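Local coordinates for protein Sodium/sialic acid symporter SiaT (Proteus mirabilis, PDB 5NV9) that uses the inward sodium gradient to drive uptake of the sialic acid N-acetylneuraminic acid across the inner membrane, together with two sodium ions, at residues R115-S120 / A431-A436; T77-Q82 / K220-T225; S350-F355 / L379-A384; I411-G416 / A446-R451; G51-A56 / W180-Q185. All blocks are in the same frame, centred on the assembly; numbering follows the deposited sequence.

Interaction 1: R115-S120 / A431-A436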
# COMPACT_ATOMS: atom_id res chain seq x y z
N ARG A 115 6.32 24.01 -6.79
CA ARG A 115 5.40 24.82 -5.99
C ARG A 115 6.15 25.62 -4.93
O ARG A 115 5.77 26.77 -4.64
CB ARG A 115 4.38 23.88 -5.29
CG ARG A 115 3.42 24.55 -4.34
CD ARG A 115 2.59 25.61 -5.08
NE ARG A 115 1.68 26.25 -4.16
CZ ARG A 115 2.00 27.27 -3.38
NH1 ARG A 115 3.21 27.79 -3.45
NH2 ARG A 115 1.11 27.77 -2.54
N PHE A 116 7.17 24.98 -4.33
CA PHE A 116 7.91 25.48 -3.21
C PHE A 116 9.40 25.56 -3.54
O PHE A 116 9.84 26.42 -4.36
CB PHE A 116 7.65 24.59 -1.96
CG PHE A 116 6.22 24.66 -1.46
CD1 PHE A 116 5.61 25.88 -1.25
CD2 PHE A 116 5.50 23.49 -1.16
CE1 PHE A 116 4.29 25.95 -0.79
CE2 PHE A 116 4.22 23.56 -0.67
CZ PHE A 116 3.60 24.79 -0.50
N ASP A 117 10.20 24.68 -2.98
CA ASP A 117 11.59 24.59 -3.49
C ASP A 117 12.14 23.16 -3.26
O ASP A 117 11.37 22.27 -2.89
CB ASP A 117 12.47 25.68 -2.88
CG ASP A 117 12.68 25.49 -1.41
OD1 ASP A 117 12.25 24.47 -0.86
OD2 ASP A 117 13.29 26.38 -0.78
N VAL A 118 13.44 22.97 -3.49
CA VAL A 118 14.05 21.69 -3.38
C VAL A 118 14.05 21.10 -1.97
O VAL A 118 14.14 19.88 -1.82
CB VAL A 118 15.50 21.74 -3.98
CG1 VAL A 118 16.48 22.43 -3.05
CG2 VAL A 118 15.97 20.37 -4.36
N ARG A 119 13.90 21.91 -0.93
CA ARG A 119 13.94 21.37 0.44
C ARG A 119 12.68 20.55 0.72
O ARG A 119 12.72 19.54 1.43
CB ARG A 119 14.18 22.50 1.50
CG ARG A 119 15.51 23.28 1.37
CD ARG A 119 15.55 24.52 2.27
NE ARG A 119 14.58 25.51 1.79
CZ ARG A 119 14.24 26.64 2.41
NH1 ARG A 119 14.80 26.97 3.56
NH2 ARG A 119 13.34 27.44 1.86
N SER A 120 11.55 20.98 0.20
CA SER A 120 10.34 20.29 0.44
C SER A 120 10.35 19.03 -0.42
O SER A 120 9.82 18.01 0.01
CB SER A 120 9.14 21.13 0.02
OG SER A 120 8.80 22.12 0.99
N ALA A 431 0.97 30.15 0.48
CA ALA A 431 2.02 29.42 1.08
C ALA A 431 3.20 29.51 0.16
O ALA A 431 3.02 29.57 -1.06
CB ALA A 431 1.62 27.96 1.29
N ASN A 432 4.42 29.45 0.74
CA ASN A 432 5.62 29.64 -0.04
C ASN A 432 6.70 28.74 0.51
O ASN A 432 6.48 28.01 1.48
CB ASN A 432 6.01 31.18 -0.02
CG ASN A 432 6.02 31.77 1.40
OD1 ASN A 432 6.61 31.18 2.29
ND2 ASN A 432 5.37 32.95 1.59
N ALA A 433 7.87 28.75 -0.12
CA ALA A 433 8.95 27.87 0.26
C ALA A 433 9.34 27.91 1.70
O ALA A 433 9.58 26.90 2.39
CB ALA A 433 10.14 28.18 -0.59
N GLY A 434 9.44 29.12 2.22
CA GLY A 434 9.81 29.24 3.59
C GLY A 434 8.73 28.79 4.54
O GLY A 434 9.02 28.15 5.50
N SER A 435 7.48 29.14 4.28
CA SER A 435 6.43 28.76 5.16
C SER A 435 6.17 27.23 5.14
O SER A 435 5.78 26.64 6.15
CB SER A 435 5.17 29.59 4.85
OG SER A 435 4.31 28.99 3.91
N ALA A 436 6.41 26.61 4.00
CA ALA A 436 6.40 25.16 3.92
C ALA A 436 7.50 24.56 4.86
O ALA A 436 7.20 23.62 5.63
CB ALA A 436 6.54 24.67 2.47
O HOH W 1 9.99 24.53 0.54

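Interaction 2: T77-Q82 / K220-T225. With SLB (N-acetyl-beta-neuraminic acid), chain D.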
# COMPACT_ATOMS: atom_id res chain seq x y z
N THR A 77 -15.99 -1.98 11.86
CA THR A 77 -15.90 -0.51 11.80
C THR A 77 -14.82 0.05 10.86
O THR A 77 -15.03 1.08 10.27
CB THR A 77 -15.77 0.14 13.17
OG1 THR A 77 -14.70 -0.44 13.90
CG2 THR A 77 -17.05 -0.01 13.93
N PHE A 78 -13.67 -0.60 10.76
CA PHE A 78 -12.61 -0.18 9.88
C PHE A 78 -12.96 -0.07 8.39
O PHE A 78 -12.30 0.65 7.66
CB PHE A 78 -11.42 -1.11 10.00
CG PHE A 78 -10.48 -0.77 11.13
CD1 PHE A 78 -10.95 -0.48 12.43
CD2 PHE A 78 -9.10 -0.86 10.93
CE1 PHE A 78 -10.07 -0.21 13.48
CE2 PHE A 78 -8.21 -0.56 11.98
CZ PHE A 78 -8.70 -0.26 13.25
N ILE A 79 -14.00 -0.78 7.95
CA ILE A 79 -14.43 -0.74 6.57
C ILE A 79 -14.83 0.70 6.18
O ILE A 79 -14.79 1.06 5.01
CB ILE A 79 -15.53 -1.80 6.22
CG1 ILE A 79 -15.44 -2.20 4.74
CG2 ILE A 79 -16.94 -1.30 6.61
CD1 ILE A 79 -16.53 -3.14 4.27
N ILE A 80 -15.19 1.54 7.14
CA ILE A 80 -15.43 2.96 6.82
C ILE A 80 -14.19 3.51 6.08
O ILE A 80 -14.32 4.27 5.11
CB ILE A 80 -15.87 3.76 8.07
CG1 ILE A 80 -17.23 3.27 8.57
CG2 ILE A 80 -16.06 5.24 7.76
CD1 ILE A 80 -17.47 3.55 10.04
N GLY A 81 -13.00 3.04 6.46
CA GLY A 81 -11.77 3.39 5.75
C GLY A 81 -11.78 3.25 4.25
O GLY A 81 -11.25 4.11 3.55
N GLN A 82 -12.34 2.14 3.75
CA GLN A 82 -12.43 1.86 2.32
C GLN A 82 -13.30 2.84 1.55
O GLN A 82 -12.96 3.29 0.43
CB GLN A 82 -13.02 0.43 2.09
CG GLN A 82 -12.34 -0.62 2.92
CD GLN A 82 -10.93 -0.91 2.42
OE1 GLN A 82 -10.61 -0.69 1.26
NE2 GLN A 82 -10.14 -1.51 3.26
N LYS A 220 -21.18 -7.56 16.04
CA LYS A 220 -19.89 -7.53 15.42
C LYS A 220 -19.91 -6.90 14.04
O LYS A 220 -18.98 -7.14 13.23
CB LYS A 220 -19.31 -8.95 15.38
CG LYS A 220 -18.84 -9.46 16.72
CD LYS A 220 -18.50 -10.95 16.72
CE LYS A 220 -17.12 -11.29 16.10
NZ LYS A 220 -16.00 -10.60 16.76
N PHE A 221 -20.95 -6.15 13.72
CA PHE A 221 -20.92 -5.29 12.51
C PHE A 221 -20.51 -3.85 12.88
O PHE A 221 -19.34 -3.52 12.77
CB PHE A 221 -22.23 -5.32 11.75
CG PHE A 221 -22.45 -6.61 11.03
CD1 PHE A 221 -21.58 -7.02 10.05
CD2 PHE A 221 -23.55 -7.39 11.29
CE1 PHE A 221 -21.79 -8.21 9.35
CE2 PHE A 221 -23.77 -8.60 10.61
CZ PHE A 221 -22.88 -9.01 9.65
N PHE A 222 -21.43 -3.04 13.37
CA PHE A 222 -21.14 -1.62 13.69
C PHE A 222 -21.65 -1.35 15.08
O PHE A 222 -22.75 -0.80 15.24
CB PHE A 222 -21.75 -0.69 12.62
CG PHE A 222 -21.23 -0.96 11.23
CD1 PHE A 222 -20.02 -0.45 10.83
CD2 PHE A 222 -21.91 -1.80 10.37
CE1 PHE A 222 -19.53 -0.70 9.56
CE2 PHE A 222 -21.43 -2.08 9.10
CZ PHE A 222 -20.23 -1.54 8.70
N PRO A 223 -20.88 -1.78 16.11
CA PRO A 223 -21.45 -1.65 17.48
C PRO A 223 -21.54 -0.16 17.85
O PRO A 223 -20.61 0.59 17.61
CB PRO A 223 -20.44 -2.41 18.37
CG PRO A 223 -19.21 -2.58 17.53
CD PRO A 223 -19.57 -2.45 16.10
N THR A 224 -22.69 0.28 18.36
CA THR A 224 -22.89 1.69 18.62
C THR A 224 -22.07 2.14 19.85
O THR A 224 -21.88 3.32 20.07
CB THR A 224 -24.37 2.02 18.79
OG1 THR A 224 -24.91 1.20 19.82
CG2 THR A 224 -25.11 1.75 17.53
N THR A 225 -21.57 1.18 20.63
CA THR A 225 -20.65 1.49 21.70
C THR A 225 -19.33 2.06 21.18
O THR A 225 -18.57 2.68 21.95
CB THR A 225 -20.33 0.24 22.55
OG1 THR A 225 -19.96 -0.83 21.70
CG2 THR A 225 -21.56 -0.19 23.33
C1 SLB D . -2.46 -2.74 2.82
C2 SLB D . -3.19 -1.43 2.95
C3 SLB D . -3.29 -1.07 4.42
C4 SLB D . -4.21 0.15 4.67
C5 SLB D . -5.57 -0.25 4.10
C6 SLB D . -5.44 -0.60 2.61
C7 SLB D . -6.74 -1.04 1.93
C8 SLB D . -6.53 -1.39 0.48
C9 SLB D . -7.85 -1.66 -0.24
C10 SLB D . -7.68 0.70 4.96
C11 SLB D . -8.68 1.80 4.71
N5 SLB D . -6.55 0.84 4.26
O1A SLB D . -3.15 -3.81 2.76
O1B SLB D . -1.17 -2.72 2.81
O2 SLB D . -2.50 -0.37 2.22
O4 SLB D . -4.33 0.43 6.10
O6 SLB D . -4.51 -1.67 2.44
O7 SLB D . -7.28 -2.21 2.55
O8 SLB D . -5.83 -0.34 -0.18
O9 SLB D . -8.69 -0.47 -0.31
O10 SLB D . -7.92 -0.27 5.69

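Interaction 3: S350-F355 / L379-A384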
# COMPACT_ATOMS: atom_id res chain seq x y z
N SER A 350 8.83 2.35 -7.47
CA SER A 350 8.62 3.75 -7.05
C SER A 350 9.78 4.27 -6.34
O SER A 350 10.06 5.47 -6.45
CB SER A 350 7.37 3.89 -6.22
OG SER A 350 6.27 3.60 -7.06
N ILE A 351 10.39 3.44 -5.50
CA ILE A 351 11.65 3.81 -4.82
C ILE A 351 12.68 4.20 -5.83
O ILE A 351 13.30 5.28 -5.74
CB ILE A 351 12.19 2.75 -3.90
CG1 ILE A 351 11.36 2.66 -2.65
CG2 ILE A 351 13.64 3.07 -3.49
CD1 ILE A 351 11.47 1.33 -1.92
N SER A 352 12.89 3.35 -6.81
CA SER A 352 13.83 3.69 -7.91
C SER A 352 13.41 4.88 -8.73
O SER A 352 14.29 5.60 -9.13
CB SER A 352 14.08 2.53 -8.81
OG SER A 352 15.00 2.86 -9.83
N SER A 353 12.10 5.13 -8.98
CA SER A 353 11.73 6.32 -9.71
C SER A 353 12.11 7.65 -8.93
O SER A 353 12.58 8.62 -9.53
CB SER A 353 10.22 6.32 -10.05
OG SER A 353 9.43 6.60 -8.87
N CYS A 354 11.82 7.67 -7.62
CA CYS A 354 12.20 8.77 -6.74
C CYS A 354 13.70 8.94 -6.69
O CYS A 354 14.22 10.07 -6.81
CB CYS A 354 11.67 8.49 -5.32
SG CYS A 354 9.87 8.65 -5.20
N PHE A 355 14.44 7.85 -6.51
CA PHE A 355 15.87 8.01 -6.51
C PHE A 355 16.37 8.65 -7.83
O PHE A 355 17.19 9.58 -7.81
CB PHE A 355 16.57 6.71 -6.23
CG PHE A 355 18.05 6.85 -6.03
CD1 PHE A 355 18.88 6.87 -7.10
CD2 PHE A 355 18.59 7.00 -4.75
CE1 PHE A 355 20.27 6.95 -6.93
CE2 PHE A 355 19.95 7.12 -4.57
CZ PHE A 355 20.79 7.11 -5.67
N LEU A 379 19.58 -0.50 -11.26
CA LEU A 379 20.44 -0.74 -10.10
C LEU A 379 19.72 -0.53 -8.78
O LEU A 379 19.83 -1.34 -7.86
CB LEU A 379 21.61 0.24 -10.17
CG LEU A 379 22.67 0.08 -9.10
CD1 LEU A 379 23.21 -1.36 -9.03
CD2 LEU A 379 23.76 1.11 -9.34
N VAL A 380 18.91 0.52 -8.70
CA VAL A 380 18.26 0.83 -7.45
C VAL A 380 17.18 -0.19 -7.08
O VAL A 380 16.90 -0.42 -5.91
CB VAL A 380 17.75 2.27 -7.42
CG1 VAL A 380 16.92 2.52 -6.17
CG2 VAL A 380 18.91 3.22 -7.47
N ILE A 381 16.56 -0.81 -8.07
CA ILE A 381 15.71 -1.96 -7.77
C ILE A 381 16.47 -3.10 -7.04
O ILE A 381 16.04 -3.59 -6.02
CB ILE A 381 14.89 -2.37 -9.00
CG1 ILE A 381 13.79 -1.29 -9.17
CG2 ILE A 381 14.24 -3.74 -8.75
CD1 ILE A 381 13.26 -1.20 -10.52
N ILE A 382 17.65 -3.43 -7.48
CA ILE A 382 18.45 -4.41 -6.77
C ILE A 382 18.88 -3.98 -5.38
O ILE A 382 18.81 -4.75 -4.46
CB ILE A 382 19.71 -4.77 -7.54
CG1 ILE A 382 19.35 -5.15 -8.96
CG2 ILE A 382 20.42 -5.89 -6.81
CD1 ILE A 382 18.13 -6.02 -9.09
N VAL A 383 19.36 -2.77 -5.24
CA VAL A 383 19.87 -2.31 -3.96
C VAL A 383 18.73 -2.20 -2.91
O VAL A 383 18.81 -2.73 -1.80
CB VAL A 383 20.60 -0.96 -4.11
CG1 VAL A 383 21.04 -0.49 -2.74
CG2 VAL A 383 21.78 -1.09 -5.05
N ALA A 384 17.66 -1.54 -3.29
CA ALA A 384 16.48 -1.47 -2.43
C ALA A 384 15.95 -2.88 -2.08
O ALA A 384 15.64 -3.16 -0.91
CB ALA A 384 15.41 -0.63 -3.11

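Interaction 4: I411-G416 / A446-R451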
# COMPACT_ATOMS: atom_id res chain seq x y z
N ILE A 411 10.12 6.66 10.85
CA ILE A 411 9.98 7.13 9.44
C ILE A 411 8.49 7.22 9.01
O ILE A 411 8.09 8.14 8.26
CB ILE A 411 10.77 6.21 8.47
CG1 ILE A 411 10.66 6.71 7.05
CG2 ILE A 411 10.27 4.78 8.50
CD1 ILE A 411 11.11 8.17 6.94
N GLY A 412 7.68 6.28 9.53
CA GLY A 412 6.22 6.29 9.37
C GLY A 412 5.57 7.58 9.79
O GLY A 412 4.62 8.04 9.16
N LEU A 413 6.09 8.19 10.85
CA LEU A 413 5.56 9.45 11.29
C LEU A 413 5.73 10.58 10.24
O LEU A 413 5.01 11.59 10.30
CB LEU A 413 6.25 9.87 12.56
CG LEU A 413 6.09 8.98 13.79
CD1 LEU A 413 7.02 9.47 14.91
CD2 LEU A 413 4.64 9.00 14.22
N MSE A 414 6.68 10.43 9.31
CA MSE A 414 6.93 11.45 8.25
C MSE A 414 5.88 11.48 7.15
O MSE A 414 5.81 12.48 6.42
CB MSE A 414 8.31 11.41 7.61
CG MSE A 414 9.46 11.28 8.61
SE MSE A 414 9.62 12.96 9.60
CE MSE A 414 8.95 12.34 11.38
N GLY A 415 5.00 10.48 7.09
CA GLY A 415 3.88 10.49 6.16
C GLY A 415 2.91 11.63 6.31
O GLY A 415 2.42 12.19 5.30
N GLY A 416 2.63 12.00 7.55
CA GLY A 416 1.81 13.15 7.84
C GLY A 416 2.39 14.43 7.24
O GLY A 416 1.74 15.10 6.42
N ALA A 446 5.67 17.99 16.40
CA ALA A 446 4.36 17.67 16.89
C ALA A 446 4.13 16.17 16.84
O ALA A 446 3.57 15.64 17.81
CB ALA A 446 3.29 18.39 16.08
N VAL A 447 4.55 15.53 15.75
CA VAL A 447 4.38 14.09 15.61
C VAL A 447 5.26 13.32 16.58
O VAL A 447 4.80 12.29 17.10
CB VAL A 447 4.53 13.54 14.15
CG1 VAL A 447 3.62 14.31 13.23
CG2 VAL A 447 5.96 13.59 13.61
N LEU A 448 6.49 13.77 16.82
CA LEU A 448 7.38 13.06 17.77
C LEU A 448 6.76 13.20 19.18
O LEU A 448 6.72 12.23 19.94
CB LEU A 448 8.81 13.63 17.80
CG LEU A 448 9.64 13.53 16.54
CD1 LEU A 448 10.85 14.47 16.68
CD2 LEU A 448 10.01 12.06 16.28
N ALA A 449 6.30 14.41 19.53
CA ALA A 449 5.50 14.60 20.79
C ALA A 449 4.32 13.61 20.91
O ALA A 449 4.14 12.97 21.98
CB ALA A 449 5.00 16.02 20.90
N ALA A 450 3.51 13.48 19.83
CA ALA A 450 2.32 12.59 19.81
C ALA A 450 2.69 11.14 20.07
O ALA A 450 2.09 10.48 20.92
CB ALA A 450 1.58 12.65 18.48
N ARG A 451 3.72 10.70 19.36
CA ARG A 451 4.09 9.31 19.29
C ARG A 451 4.84 8.90 20.53
O ARG A 451 4.54 7.84 21.07
CB ARG A 451 4.97 9.03 18.06
CG ARG A 451 5.71 7.70 18.07
CD ARG A 451 4.73 6.55 17.93
NE ARG A 451 5.49 5.33 17.98
CZ ARG A 451 5.96 4.77 19.09
NH1 ARG A 451 5.68 5.29 20.28
NH2 ARG A 451 6.70 3.67 19.01

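Interaction 5: G51-A56 / W180-Q185. With NA (sodium ion), chain C; NA (sodium ion), chain B.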
# COMPACT_ATOMS: atom_id res chain seq x y z
N GLY A 51 -5.73 1.12 -13.11
CA GLY A 51 -6.64 1.12 -11.95
C GLY A 51 -6.64 -0.14 -11.13
O GLY A 51 -6.70 -0.09 -9.91
N VAL A 52 -6.56 -1.30 -11.79
CA VAL A 52 -6.33 -2.56 -11.08
C VAL A 52 -4.94 -2.59 -10.37
O VAL A 52 -4.72 -3.20 -9.29
CB VAL A 52 -6.46 -3.81 -12.02
CG1 VAL A 52 -6.28 -5.08 -11.17
CG2 VAL A 52 -7.88 -3.84 -12.66
N SER A 53 -3.99 -2.00 -11.02
CA SER A 53 -2.62 -1.92 -10.48
C SER A 53 -2.56 -1.04 -9.21
O SER A 53 -1.76 -1.32 -8.30
CB SER A 53 -1.64 -1.35 -11.54
OG SER A 53 -0.34 -1.23 -10.98
N VAL A 54 -3.41 0.00 -9.17
CA VAL A 54 -3.47 0.91 -7.99
C VAL A 54 -4.04 0.10 -6.83
O VAL A 54 -3.51 0.12 -5.77
CB VAL A 54 -4.42 2.14 -8.21
CG1 VAL A 54 -4.74 2.81 -6.89
CG2 VAL A 54 -3.86 3.15 -9.17
N PHE A 55 -5.14 -0.63 -7.07
CA PHE A 55 -5.77 -1.49 -6.03
C PHE A 55 -4.78 -2.53 -5.50
O PHE A 55 -4.65 -2.71 -4.29
CB PHE A 55 -7.07 -2.13 -6.57
CG PHE A 55 -7.80 -3.03 -5.58
CD1 PHE A 55 -8.47 -2.49 -4.51
CD2 PHE A 55 -7.85 -4.43 -5.76
CE1 PHE A 55 -9.14 -3.29 -3.61
CE2 PHE A 55 -8.52 -5.23 -4.86
CZ PHE A 55 -9.18 -4.66 -3.79
N ALA A 56 -4.04 -3.18 -6.41
CA ALA A 56 -3.10 -4.27 -6.03
C ALA A 56 -1.84 -3.73 -5.34
O ALA A 56 -1.30 -4.37 -4.46
CB ALA A 56 -2.72 -5.14 -7.21
N TRP A 180 1.29 -4.95 -15.31
CA TRP A 180 0.60 -6.15 -15.84
C TRP A 180 0.64 -7.39 -14.92
O TRP A 180 -0.39 -8.05 -14.80
CB TRP A 180 1.05 -6.43 -17.23
CG TRP A 180 0.56 -5.43 -18.24
CD1 TRP A 180 1.33 -4.57 -18.94
CD2 TRP A 180 -0.80 -5.18 -18.66
NE1 TRP A 180 0.57 -3.79 -19.75
CE2 TRP A 180 -0.74 -4.14 -19.61
CE3 TRP A 180 -2.04 -5.73 -18.35
CZ2 TRP A 180 -1.86 -3.64 -20.24
CZ3 TRP A 180 -3.14 -5.25 -18.98
CH2 TRP A 180 -3.06 -4.24 -19.92
N THR A 181 1.75 -7.64 -14.22
CA THR A 181 1.71 -8.52 -13.05
C THR A 181 0.70 -8.15 -11.94
O THR A 181 0.05 -9.05 -11.37
CB THR A 181 3.11 -8.75 -12.40
OG1 THR A 181 3.67 -7.50 -12.01
CG2 THR A 181 4.07 -9.46 -13.37
N ASP A 182 0.62 -6.85 -11.60
CA ASP A 182 -0.37 -6.33 -10.67
C ASP A 182 -1.80 -6.64 -11.09
O ASP A 182 -2.62 -6.88 -10.23
CB ASP A 182 -0.32 -4.79 -10.45
CG ASP A 182 0.81 -4.33 -9.58
OD1 ASP A 182 1.50 -5.15 -8.96
OD2 ASP A 182 1.06 -3.07 -9.54
N VAL A 183 -2.09 -6.61 -12.39
CA VAL A 183 -3.44 -6.85 -12.90
C VAL A 183 -3.81 -8.29 -12.62
O VAL A 183 -4.93 -8.59 -12.16
CB VAL A 183 -3.58 -6.55 -14.41
CG1 VAL A 183 -4.91 -7.01 -15.01
CG2 VAL A 183 -3.37 -5.07 -14.70
N ILE A 184 -2.86 -9.18 -12.85
CA ILE A 184 -3.11 -10.62 -12.66
C ILE A 184 -3.23 -10.85 -11.14
O ILE A 184 -4.10 -11.59 -10.67
CB ILE A 184 -1.96 -11.49 -13.23
CG1 ILE A 184 -1.84 -11.34 -14.76
CG2 ILE A 184 -2.13 -12.97 -12.84
CD1 ILE A 184 -0.48 -11.77 -15.30
N GLN A 185 -2.31 -10.22 -10.39
CA GLN A 185 -2.26 -10.46 -8.94
C GLN A 185 -3.44 -9.83 -8.29
O GLN A 185 -3.96 -10.42 -7.37
CB GLN A 185 -0.97 -9.95 -8.32
CG GLN A 185 0.24 -10.70 -8.82
CD GLN A 185 1.50 -9.95 -8.65
OE1 GLN A 185 1.52 -8.69 -8.66
NE2 GLN A 185 2.59 -10.70 -8.36
NA NA C . 2.89 -3.68 -8.24
NA NA B . -0.58 -5.93 -3.17

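Interaction 1: R115-S120 / A431-A436
The Phe116 ring is packed on both faces. Ala436 CB lies over the centre of one, 3.8 Å from the ring centroid and 6° off the normal, a CH-pi contact. Arg115 CG covers the opposite face, and Ala431 C meets the ring edge in plane. Phe116 CE1 in turn lies over one face of the Arg115 guanidinium. Ala431 O sits at the guanidinium edge and is gripped end-on: Arg115 NH1 and NH2 are each 3.0 Å from Ala431 O. Both donors come from above the same face of the carbonyl. Arg115 NE goes to Gly425 O. With a bend at chi2 (60°) the chain crosses the ring face and brings the guanidinium to the CE1 edge.

At the other end of the contact, one water joins Asp117 OD1, Ser120 OG and Ala433 O. Asp117 OD1 also caps helix 118-151 by accepting from Arg119 N, while Asp117 OD2 accepts from Arg119 NE and NH2, a side-on salt bridge. Asn432 and Ser435 form a capping box on helix 433-452. Two helix starts therefore meet at the cytoplasmic side, each with its own N-cap. The charge of Arg115 is met here by backbone carbonyls, which it probably polarises.

Interaction 2: T77-Q82 / K220-T225
Phe222 and Pro223 of a periplasmic loop rest against Thr77 and Ile79, at the outer end of a transmembrane helix of this LeuT-fold transporter. The contact is apolar. Ile79 CG2 meets the edge of the Phe222 ring, in its plane, 3.9 Å from Phe222 CZ. With CG1 turned roughly anti to the backbone N (chi1 -152°), CG2 falls between the backbone N and the carbonyl carbon, on the side of the ring. Thr77 CG2 lies 4.1 Å from Pro223 CD, and these two side chains cross at about a right angle. The Phe222 ring also runs past the Thr77 backbone, with CD1 4.2 Å from Thr77 CA.

Polar groups around the contact are tied elsewhere. Thr77 OG1 bonds to Asp75, and Lys220 NZ bonds to the carbonyl oxygens of Tyr72 and Ser74. Phe221 adds backbone bonds to Trp76 and an edge-to-face meeting of their rings. The loop is thus held to residues 72-76.

The third kind of interaction is with the substrate. Residues 77-82 run from the loop contact down to the sialic acid site. There Gly81 C is 3.5 Å from C11, the methyl carbon of the N-acetyl group. Gln82 turns its amide to the glycerol tail, with its chain bent at chi2 (-71°). Gln82 OE1 lies close to O9 of the sialic acid, at a distance so short that its exact length is doubtful. Gln82 NE2 donates to O7 of the sialic acid at 3.0 Å, with an angle of 171° at the hydrogen.

Interaction 3: S350-F355 / L379-A384
Val380 is the main bump of this contact. It fits a shallow hollow formed by Ile351, Ser352 and Phe355, one turn of the facing helix. Its CG1 methyl, anti to the backbone N (chi1 173°), lies against the Ser352 backbone, 3.7 Å from Ser352 CA. The other methyl reaches the aromatic wall: Val380 CG2 is 3.7 Å from Phe355 CD1. This is an off-centre CH-pi contact, with the methyl 30° off the ring normal.

Ser352 supplies the floor of the hollow. Being small, it lets the backbones come close, with Ser352 CA 5.3 Å from Val380 CA. Its CB also fills the gap between Val380 and Ile381, touching Ile381 CG1 at 3.8 Å. The hydroxyl lies beside Val380 CB but is bonded to Ala377 O, one turn earlier on the partner helix. A polar group is thus accommodated in an otherwise apolar interface. Farther along, Ile351 CG2 rests on Ala384 CB at 4.1 Å, where the branched side chain meets the short alanine.

The two segments cross steeply, their N-to-C directions 123° apart and their axes 8.6 Å apart at closest. They belong to consecutive transmembrane helices, 328-361 and 370-398, of the LeuT fold. Around them, Ile351 touches His132 of helix 118-151. Phe39 of helix 35-40 packs on Ser352, and Ile381 leans on Tyr38 and on Trp171 of helix 155-203.

Interaction 4: I411-G416 / A446-R451
Met414, which touches Val447 across this contact, donates its backbone N to Ile411 O at 2.9 Å. This bond lies in transmembrane segment 404-427 of the LeuT-fold chain, where a type I beta turn runs from Gly412 to Gly415. Gly415 N is bonded to Gly412 O at 3.2 Å. The turn presents Leu413 to helix 433-452.

Between the two segments the packing is apolar. Leu413 points toward helix 433-452 and is the central side chain. Its CB is 3.9 Å from Val447 CG2, and its CD1 reaches Leu448 CD2 at 4.2 Å. The same CD1 lies against the aliphatic root of Arg451, 3.8 Å from Arg451 CB. Leucine and arginine cross there at about a right angle. The contact is made by CB and CG of Arg451, not by its charged end. Val447, Leu448 and Arg451 together present one side of the helix to this one leucine.

Tyr461 of helix 459-475 touches both Leu413 and Arg451 and closes the group from a third helix. Met414, a selenomethionine in this crystal, starts out away from helix 433-452. Its chain bends back at chi2 (-70°) and chi3 (109°). That brings the terminal methyl, CE, within 3.9 Å of Val447 CG2, the methyl that also meets Leu413.

Interaction 5: G51-A56 / W180-Q185
Ser53 holds OG anti to its own nitrogen (chi1 178°), and Asp182 holds CG beside the backbone N (chi1 -75°). These two torsions bring the hydroxyl and the carboxylate together between the helices. Ser53 OG donates to Asp182 OD2 at 2.7 Å, on the anti lone pair of that oxygen. Arg260 NE also bonds to Ser53 OG, so the serine bridges the arginine and the carboxylate.

Asp182 grips one sodium ion with both oxygens, OD1 at 2.1 Å and OD2 at 2.3 Å. Ser342 O, Ser345 OG and Ser346 OG complete this shell. OD2 thus serves the metal and Ser53 at once, and Ser53 is a second-shell residue that helps fix the carboxylate. The ion and the hydroxyl probably both stabilise the negative charge.

This is Na3, a new sodium position in this LeuT-fold symporter. The second ion occupies the Na2 position conserved in the sodium:solute symporter family. It is bound by Ala56 O at 2.1 Å, with Leu59, Ala339, Ser342 and Ser343. The two sodium ions are 6.5 Å apart, and Ser342 binds both.

The small Ser53 and Ala56 probably help the two helices to come close. Their axes pass 7.9 Å apart, with the directions at 70°. Ala56 CB packs on the Asp182 backbone, 3.5 Å from Asp182 O. Val52 CG1 rests on Val183, 3.8 Å from Val183 CA.

Interaction 5 lies nearest the centre of the chain and brings together the two sodium sites. Interaction 2 comes within about 6 Å of it, nearest atoms, and reaches from the sialic acid to the periplasmic loop. Interaction 3 is about 9 Å from interaction 5 by the same measure, and its centre lies on the opposite side of the chain's centre from that of interaction 2. Interactions 1 and 4 share helix 433-452, with centres 20 Å apart, and lie away from the sites. Along the chain, interactions 1, 2 and 5 cross one another, whereas interaction 3 is nested within interaction 1. Helices from early and late in the chain are thus packed together around the sodium and sialic acid sites, with interactions 1 and 4 farther out.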